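Local coordinates for protein bacterial leucyl aminopeptidase (Legionella pneumophila, PDB 6ESL) that probably removes leucine and other residues from the N-terminus of peptides, as a zinc-dependent secreted aminopeptidase of the M28 family, at residues V281-T286 with A347-T352; M297-D302 with V322-S327. One frame throughout, in Å; residues are numbered along the deposited sequence.

In the fold
Contacts 1 and 2 are neighbouring strand pairings of one mixed sheet, their centres about 9 Å apart. Strand 346-350 belongs to contact 1 and lies between strand 277-282, to which it is parallel, and strand 297-300 of contact 2, to which it is antiparallel. Probable hydrogen bonds join the two contacts: C350 N to W298 O at 2.7 Å and F300 N to F348 O at 3.0 Å. Contact 1 reaches the two-zinc site through D284, while in contact 2 the side chain of F300 stays about 11 Å from a bound zinc. Along the chain, contact 2 is nested within the stretch of chain that contact 1 closes.

Contact 1. Residues V281-T286 with A347-T352; sequences VQFDMT and AFPCET. With ZN (zinc ion), chain F.
V281 and A347 pair as parallel strands, and the N-H of Q282 donates to A347 O at 2.9 Å. After Q282 and F348 the backbones separate, water 1 bridges them, and they meet again where E351 N donates to M285 O at 3.1 Å. CG2 of V281 packs on P349 CD at 3.6 Å, the two side chains crossing at about a right angle; the ring atom CE1 of F283 reaches CG of the same proline.

F348 extends with CG anti to its backbone N (chi1 177°), which brings the ring edge-on to the carbonyls of Q282 and D284: CD1 approaches Q282 O at 3.3 Å, and CE1 and CZ lie beside D284 CB. The buried Q282 O has no polar partner in the model. Water 1 donates to P349 O and to M285 O and takes a weak bond from D284 N.

The E351 side chain reaches across M285, because chi1 of 62° sets CG between the backbone N and the carbonyl carbon, with the chain extended beyond. Its CB and CG lie against M285 O, its CD sits 3.2 Å from M285 CB, and OE2 comes nearest to that same CB, with SD farther along. OE1 is held by the backbone N-H groups of G287 and Y288.

D284 grips a zinc ion with both carboxylate oxygens, OD1 at 2.4 Å; H209, D222 and water 2, 2.2 Å from the zinc, complete its ligands, and S334 OG bonds both D284 OD2 and Q282 NE2. The contact lies deep in the sheet: the backbones of V281 and F283 bond to G207 of strand 203-209, and that of F348 to F300 of strand 297-300. Helix 373-391 touches V281, F283 and E351, helix 306-320 A347 and P349, and helix 220-239 F283, D284 and M285.

Contact 2. Residues M297-D302 with V322-S327; sequences MWVFTD and VPVDYS
V299 CG2 meets V324 CG1 at 3.9 Å, while V299 CB faces Y326 CD1; just before strand 324-327 begins, M297 SD touches V322 CG2 at 3.6 Å. Helix 306-320 packs on M297, V299, V322 and V324, and helix 373-391 on M297 and V322.

On the other face, the six-membered ring of W298 lies against D325, whose CB stands over it, 3.6 Å from the ring centroid, in a CH-pi contact. With CG anti to its N (chi1 -157°), D325 lays its carboxylate alongside the indole; the two planes are only 13° apart, and OD2 comes to 3.4 Å from CH2. S327 CB sits over the F300 ring, and its OG accepts the N-H of F354 in the same chain.

Five backbone bonds run between the two segments, from M297 N to P323 O at one end to T301 N to S327 O at the other; V299 N to D325 O measures 2.8 Å. At the polar edge D325 OD1 accepts Y326 N and forms a salt bridge to K314 of the second subunit. Y326 packs on its counterpart Y326 of that subunit.

Strand 297-300, helix 306-320 and strand 324-327 form a beta-alpha-beta crossover, with 324-327 an outermost strand of the sheet within this chain.

Contact 1. Residues V281-T286 with A347-T352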
loop_
_atom_site.group_PDB
_atom_site.type_symbol
_atom_site.label_atom_id
_atom_site.label_comp_id
_atom_site.label_asym_id
_atom_site.label_seq_id
_atom_site.Cartn_x
_atom_site.Cartn_y
_atom_site.Cartn_z
ATOM N N VAL B 281 -14.160 2.120 6.870
ATOM C CA VAL B 281 -13.872 0.739 6.576
ATOM C C VAL B 281 -15.155 0.084 6.045
ATOM O O VAL B 281 -16.308 0.474 6.450
ATOM C CB VAL B 281 -13.275 -0.018 7.799
ATOM C CG1 VAL B 281 -14.207 -0.003 8.982
ATOM C CG2 VAL B 281 -12.847 -1.446 7.495
ATOM N N GLN B 282 -14.972 -0.867 5.151
ATOM C CA GLN B 282 -16.045 -1.653 4.596
ATOM C C GLN B 282 -15.867 -3.130 4.951
ATOM O O GLN B 282 -14.791 -3.733 4.720
ATOM C CB GLN B 282 -16.088 -1.456 3.085
ATOM C CG GLN B 282 -17.024 -2.347 2.265
ATOM C CD GLN B 282 -18.484 -2.048 2.492
ATOM O OE1 GLN B 282 -18.841 -1.142 3.265
ATOM N NE2 GLN B 282 -19.348 -2.749 1.736
ATOM N N PHE B 283 -16.951 -3.709 5.447
ATOM C CA PHE B 283 -17.044 -5.175 5.702
ATOM C C PHE B 283 -17.993 -5.837 4.728
ATOM O O PHE B 283 -19.265 -5.695 4.857
ATOM C CB PHE B 283 -17.415 -5.433 7.151
ATOM C CG PHE B 283 -16.369 -5.011 8.114
ATOM C CD1 PHE B 283 -15.322 -5.886 8.467
ATOM C CD2 PHE B 283 -16.368 -3.770 8.649
ATOM C CE1 PHE B 283 -14.305 -5.479 9.330
ATOM C CE2 PHE B 283 -15.409 -3.382 9.541
ATOM C CZ PHE B 283 -14.332 -4.232 9.816
ATOM N N ASP B 284 -17.375 -6.440 3.720
ATOM C CA ASP B 284 -18.067 -7.192 2.711
ATOM C C ASP B 284 -17.442 -8.577 2.676
ATOM O O ASP B 284 -16.350 -8.783 2.145
ATOM C CB ASP B 284 -17.923 -6.522 1.345
ATOM C CG ASP B 284 -18.646 -7.275 0.246
ATOM O OD1 ASP B 284 -19.262 -8.320 0.546
ATOM O OD2 ASP B 284 -18.597 -6.825 -0.918
ATOM N N MET B 285 -18.166 -9.516 3.258
ATOM C CA MET B 285 -17.824 -10.928 3.296
ATOM C C MET B 285 -16.765 -11.135 4.391
ATOM O O MET B 285 -15.550 -10.821 4.265
ATOM C CB MET B 285 -17.465 -11.569 1.958
ATOM C CG MET B 285 -18.468 -11.271 0.884
ATOM S SD MET B 285 -18.173 -12.014 -0.700
ATOM C CE MET B 285 -16.520 -11.467 -1.102
ATOM N N THR B 286 -17.260 -11.660 5.500
ATOM C CA THR B 286 -16.454 -11.845 6.724
ATOM C C THR B 286 -16.474 -13.273 7.280
ATOM O O THR B 286 -15.927 -13.545 8.367
ATOM C CB THR B 286 -16.972 -10.916 7.841
ATOM O OG1 THR B 286 -18.274 -11.291 8.243
ATOM C CG2 THR B 286 -16.878 -9.447 7.458
ATOM N N ALA B 347 -10.917 1.728 3.459
ATOM C CA ALA B 347 -10.179 0.452 3.461
ATOM C C ALA B 347 -11.183 -0.696 3.501
ATOM O O ALA B 347 -12.324 -0.492 3.961
ATOM C CB ALA B 347 -9.267 0.365 4.648
ATOM N N PHE B 348 -10.702 -1.873 3.051
ATOM C CA PHE B 348 -11.543 -3.033 2.801
ATOM C C PHE B 348 -10.758 -4.328 3.183
ATOM O O PHE B 348 -9.995 -4.893 2.377
ATOM C CB PHE B 348 -12.020 -3.066 1.355
ATOM C CG PHE B 348 -12.846 -4.259 0.978
ATOM C CD1 PHE B 348 -13.672 -4.899 1.875
ATOM C CD2 PHE B 348 -12.808 -4.764 -0.300
ATOM C CE1 PHE B 348 -14.376 -6.066 1.484
ATOM C CE2 PHE B 348 -13.545 -5.897 -0.704
ATOM C CZ PHE B 348 -14.381 -6.513 0.188
ATOM N N PRO B 349 -10.970 -4.812 4.419
ATOM C CA PRO B 349 -10.502 -6.131 4.743
ATOM C C PRO B 349 -11.555 -7.188 4.370
ATOM O O PRO B 349 -12.758 -6.871 4.428
ATOM C CB PRO B 349 -10.370 -6.069 6.244
ATOM C CG PRO B 349 -11.483 -5.116 6.675
ATOM C CD PRO B 349 -11.768 -4.218 5.515
ATOM N N CYS B 350 -11.127 -8.395 3.992
ATOM C CA CYS B 350 -12.041 -9.402 3.471
ATOM C C CYS B 350 -11.622 -10.807 3.778
ATOM O O CYS B 350 -10.508 -11.092 4.176
ATOM C CB CYS B 350 -12.254 -9.165 1.920
ATOM S SG CYS B 350 -13.500 -10.151 1.064
ATOM N N GLU B 351 -12.608 -11.663 3.743
ATOM C CA GLU B 351 -12.505 -13.045 4.203
ATOM C C GLU B 351 -11.561 -13.927 3.398
ATOM O O GLU B 351 -10.992 -14.892 3.952
ATOM C CB GLU B 351 -13.888 -13.726 4.202
ATOM C CG GLU B 351 -14.504 -13.794 2.771
ATOM C CD GLU B 351 -15.935 -14.328 2.673
ATOM O OE1 GLU B 351 -16.632 -14.275 3.680
ATOM O OE2 GLU B 351 -16.297 -14.797 1.565
ATOM N N THR B 352 -11.397 -13.635 2.118
ATOM C CA THR B 352 -10.531 -14.392 1.242
ATOM C C THR B 352 -9.837 -13.455 0.259
ATOM O O THR B 352 -10.210 -12.297 0.080
ATOM C CB THR B 352 -11.284 -15.414 0.347
ATOM O OG1 THR B 352 -12.182 -14.708 -0.496
ATOM C CG2 THR B 352 -12.169 -16.361 1.130
HETATM ZN ZN ZN F . -20.863 -7.960 -1.176
HETATM O O HOH W 1 -15.217 -7.881 4.831
HETATM O O HOH W 2 -19.195 -9.037 -2.095
#

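Contact 2. Residues M297-D302 with V322-S327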
loop_
_atom_site.group_PDB
_atom_site.type_symbol
_atom_site.label_atom_id
_atom_site.label_comp_id
_atom_site.label_asym_id
_atom_site.label_seq_id
_atom_site.Cartn_x
_atom_site.Cartn_y
_atom_site.Cartn_z
ATOM N N MET B 297 -6.570 -12.972 7.196
ATOM C CA MET B 297 -7.477 -11.939 6.765
ATOM C C MET B 297 -6.788 -11.135 5.662
ATOM O O MET B 297 -5.616 -10.938 5.701
ATOM C CB MET B 297 -7.912 -11.043 7.969
ATOM C CG MET B 297 -8.695 -11.859 9.031
ATOM S SD MET B 297 -8.819 -10.962 10.628
ATOM C CE MET B 297 -10.166 -9.917 10.185
ATOM N N TRP B 298 -7.560 -10.684 4.686
ATOM C CA TRP B 298 -7.063 -10.115 3.434
ATOM C C TRP B 298 -7.341 -8.620 3.387
ATOM O O TRP B 298 -8.446 -8.199 3.640
ATOM C CB TRP B 298 -7.698 -10.863 2.256
ATOM C CG TRP B 298 -7.212 -12.252 2.171
ATOM C CD1 TRP B 298 -7.733 -13.358 2.871
ATOM C CD2 TRP B 298 -6.146 -12.779 1.354
ATOM N NE1 TRP B 298 -7.029 -14.479 2.530
ATOM C CE2 TRP B 298 -6.089 -14.169 1.579
ATOM C CE3 TRP B 298 -5.300 -12.235 0.394
ATOM C CZ2 TRP B 298 -5.180 -14.985 0.969
ATOM C CZ3 TRP B 298 -4.399 -13.102 -0.281
ATOM C CH2 TRP B 298 -4.364 -14.438 0.010
ATOM N N VAL B 299 -6.341 -7.823 3.023
ATOM C CA VAL B 299 -6.495 -6.410 2.858
ATOM C C VAL B 299 -6.476 -6.150 1.376
ATOM O O VAL B 299 -5.468 -6.517 0.670
ATOM C CB VAL B 299 -5.367 -5.648 3.631
ATOM C CG1 VAL B 299 -5.399 -4.147 3.396
ATOM C CG2 VAL B 299 -5.544 -5.826 5.125
ATOM N N PHE B 300 -7.532 -5.509 0.868
ATOM C CA PHE B 300 -7.678 -5.198 -0.531
ATOM C C PHE B 300 -6.986 -3.874 -0.876
ATOM O O PHE B 300 -7.117 -2.892 -0.217
ATOM C CB PHE B 300 -9.113 -5.294 -1.051
ATOM C CG PHE B 300 -9.493 -6.695 -1.322
ATOM C CD1 PHE B 300 -9.597 -7.615 -0.256
ATOM C CD2 PHE B 300 -9.465 -7.220 -2.597
ATOM C CE1 PHE B 300 -9.784 -9.002 -0.478
ATOM C CE2 PHE B 300 -9.651 -8.616 -2.837
ATOM C CZ PHE B 300 -9.889 -9.478 -1.782
ATOM N N THR B 301 -6.104 -3.975 -1.861
ATOM C CA THR B 301 -5.275 -2.859 -2.285
ATOM C C THR B 301 -5.778 -2.006 -3.453
ATOM O O THR B 301 -5.155 -0.993 -3.778
ATOM C CB THR B 301 -3.846 -3.357 -2.559
ATOM O OG1 THR B 301 -3.857 -4.227 -3.695
ATOM C CG2 THR B 301 -3.328 -4.132 -1.351
ATOM N N ASP B 302 -6.886 -2.397 -4.083
ATOM C CA ASP B 302 -7.435 -1.593 -5.184
ATOM C C ASP B 302 -8.646 -0.800 -4.630
ATOM O O ASP B 302 -9.463 -1.337 -3.869
ATOM C CB ASP B 302 -7.629 -2.307 -6.502
ATOM C CG ASP B 302 -8.705 -3.313 -6.453
ATOM O OD1 ASP B 302 -9.124 -3.683 -5.338
ATOM O OD2 ASP B 302 -9.128 -3.736 -7.543
ATOM N N VAL B 322 -3.797 -13.040 13.626
ATOM C CA VAL B 322 -3.814 -13.945 12.507
ATOM C C VAL B 322 -2.951 -13.340 11.377
ATOM O O VAL B 322 -2.632 -12.149 11.397
ATOM C CB VAL B 322 -5.252 -14.194 12.044
ATOM C CG1 VAL B 322 -6.065 -14.868 13.184
ATOM C CG2 VAL B 322 -5.889 -12.920 11.517
ATOM N N PRO B 323 -2.536 -14.161 10.391
ATOM C CA PRO B 323 -1.786 -13.594 9.261
ATOM C C PRO B 323 -2.668 -12.590 8.422
ATOM O O PRO B 323 -3.905 -12.622 8.429
ATOM C CB PRO B 323 -1.405 -14.836 8.438
ATOM C CG PRO B 323 -1.491 -16.042 9.438
ATOM C CD PRO B 323 -2.695 -15.628 10.289
ATOM N N VAL B 324 -1.984 -11.716 7.693
ATOM C CA VAL B 324 -2.546 -10.781 6.766
ATOM C C VAL B 324 -1.979 -11.073 5.398
ATOM O O VAL B 324 -0.819 -11.404 5.280
ATOM C CB VAL B 324 -2.106 -9.367 7.068
ATOM C CG1 VAL B 324 -2.740 -8.369 6.090
ATOM C CG2 VAL B 324 -2.537 -8.992 8.476
ATOM N N ASP B 325 -2.773 -10.982 4.378
ATOM C CA ASP B 325 -2.252 -11.088 3.021
ATOM C C ASP B 325 -3.111 -10.056 2.212
ATOM O O ASP B 325 -4.024 -9.412 2.752
ATOM C CB ASP B 325 -2.361 -12.501 2.518
ATOM C CG ASP B 325 -1.363 -12.825 1.371
ATOM O OD1 ASP B 325 -0.796 -11.883 0.786
ATOM O OD2 ASP B 325 -1.162 -14.012 1.078
ATOM N N TYR B 326 -2.730 -9.867 0.971
ATOM C CA TYR B 326 -3.158 -8.743 0.100
ATOM C C TYR B 326 -3.713 -9.233 -1.227
ATOM O O TYR B 326 -3.270 -10.250 -1.821
ATOM C CB TYR B 326 -1.954 -7.810 -0.191
ATOM C CG TYR B 326 -1.285 -7.334 1.065
ATOM C CD1 TYR B 326 -1.768 -6.269 1.813
ATOM C CD2 TYR B 326 -0.227 -8.067 1.595
ATOM C CE1 TYR B 326 -1.173 -5.916 3.042
ATOM C CE2 TYR B 326 0.344 -7.732 2.815
ATOM C CZ TYR B 326 -0.108 -6.645 3.517
ATOM O OH TYR B 326 0.537 -6.310 4.739
ATOM N N SER B 327 -4.768 -8.545 -1.675
ATOM C CA SER B 327 -5.460 -8.860 -2.934
ATOM C C SER B 327 -6.263 -7.675 -3.501
ATOM O O SER B 327 -6.548 -6.715 -2.785
ATOM C CB SER B 327 -6.375 -10.073 -2.751
ATOM O OG SER B 327 -7.050 -10.389 -3.955
#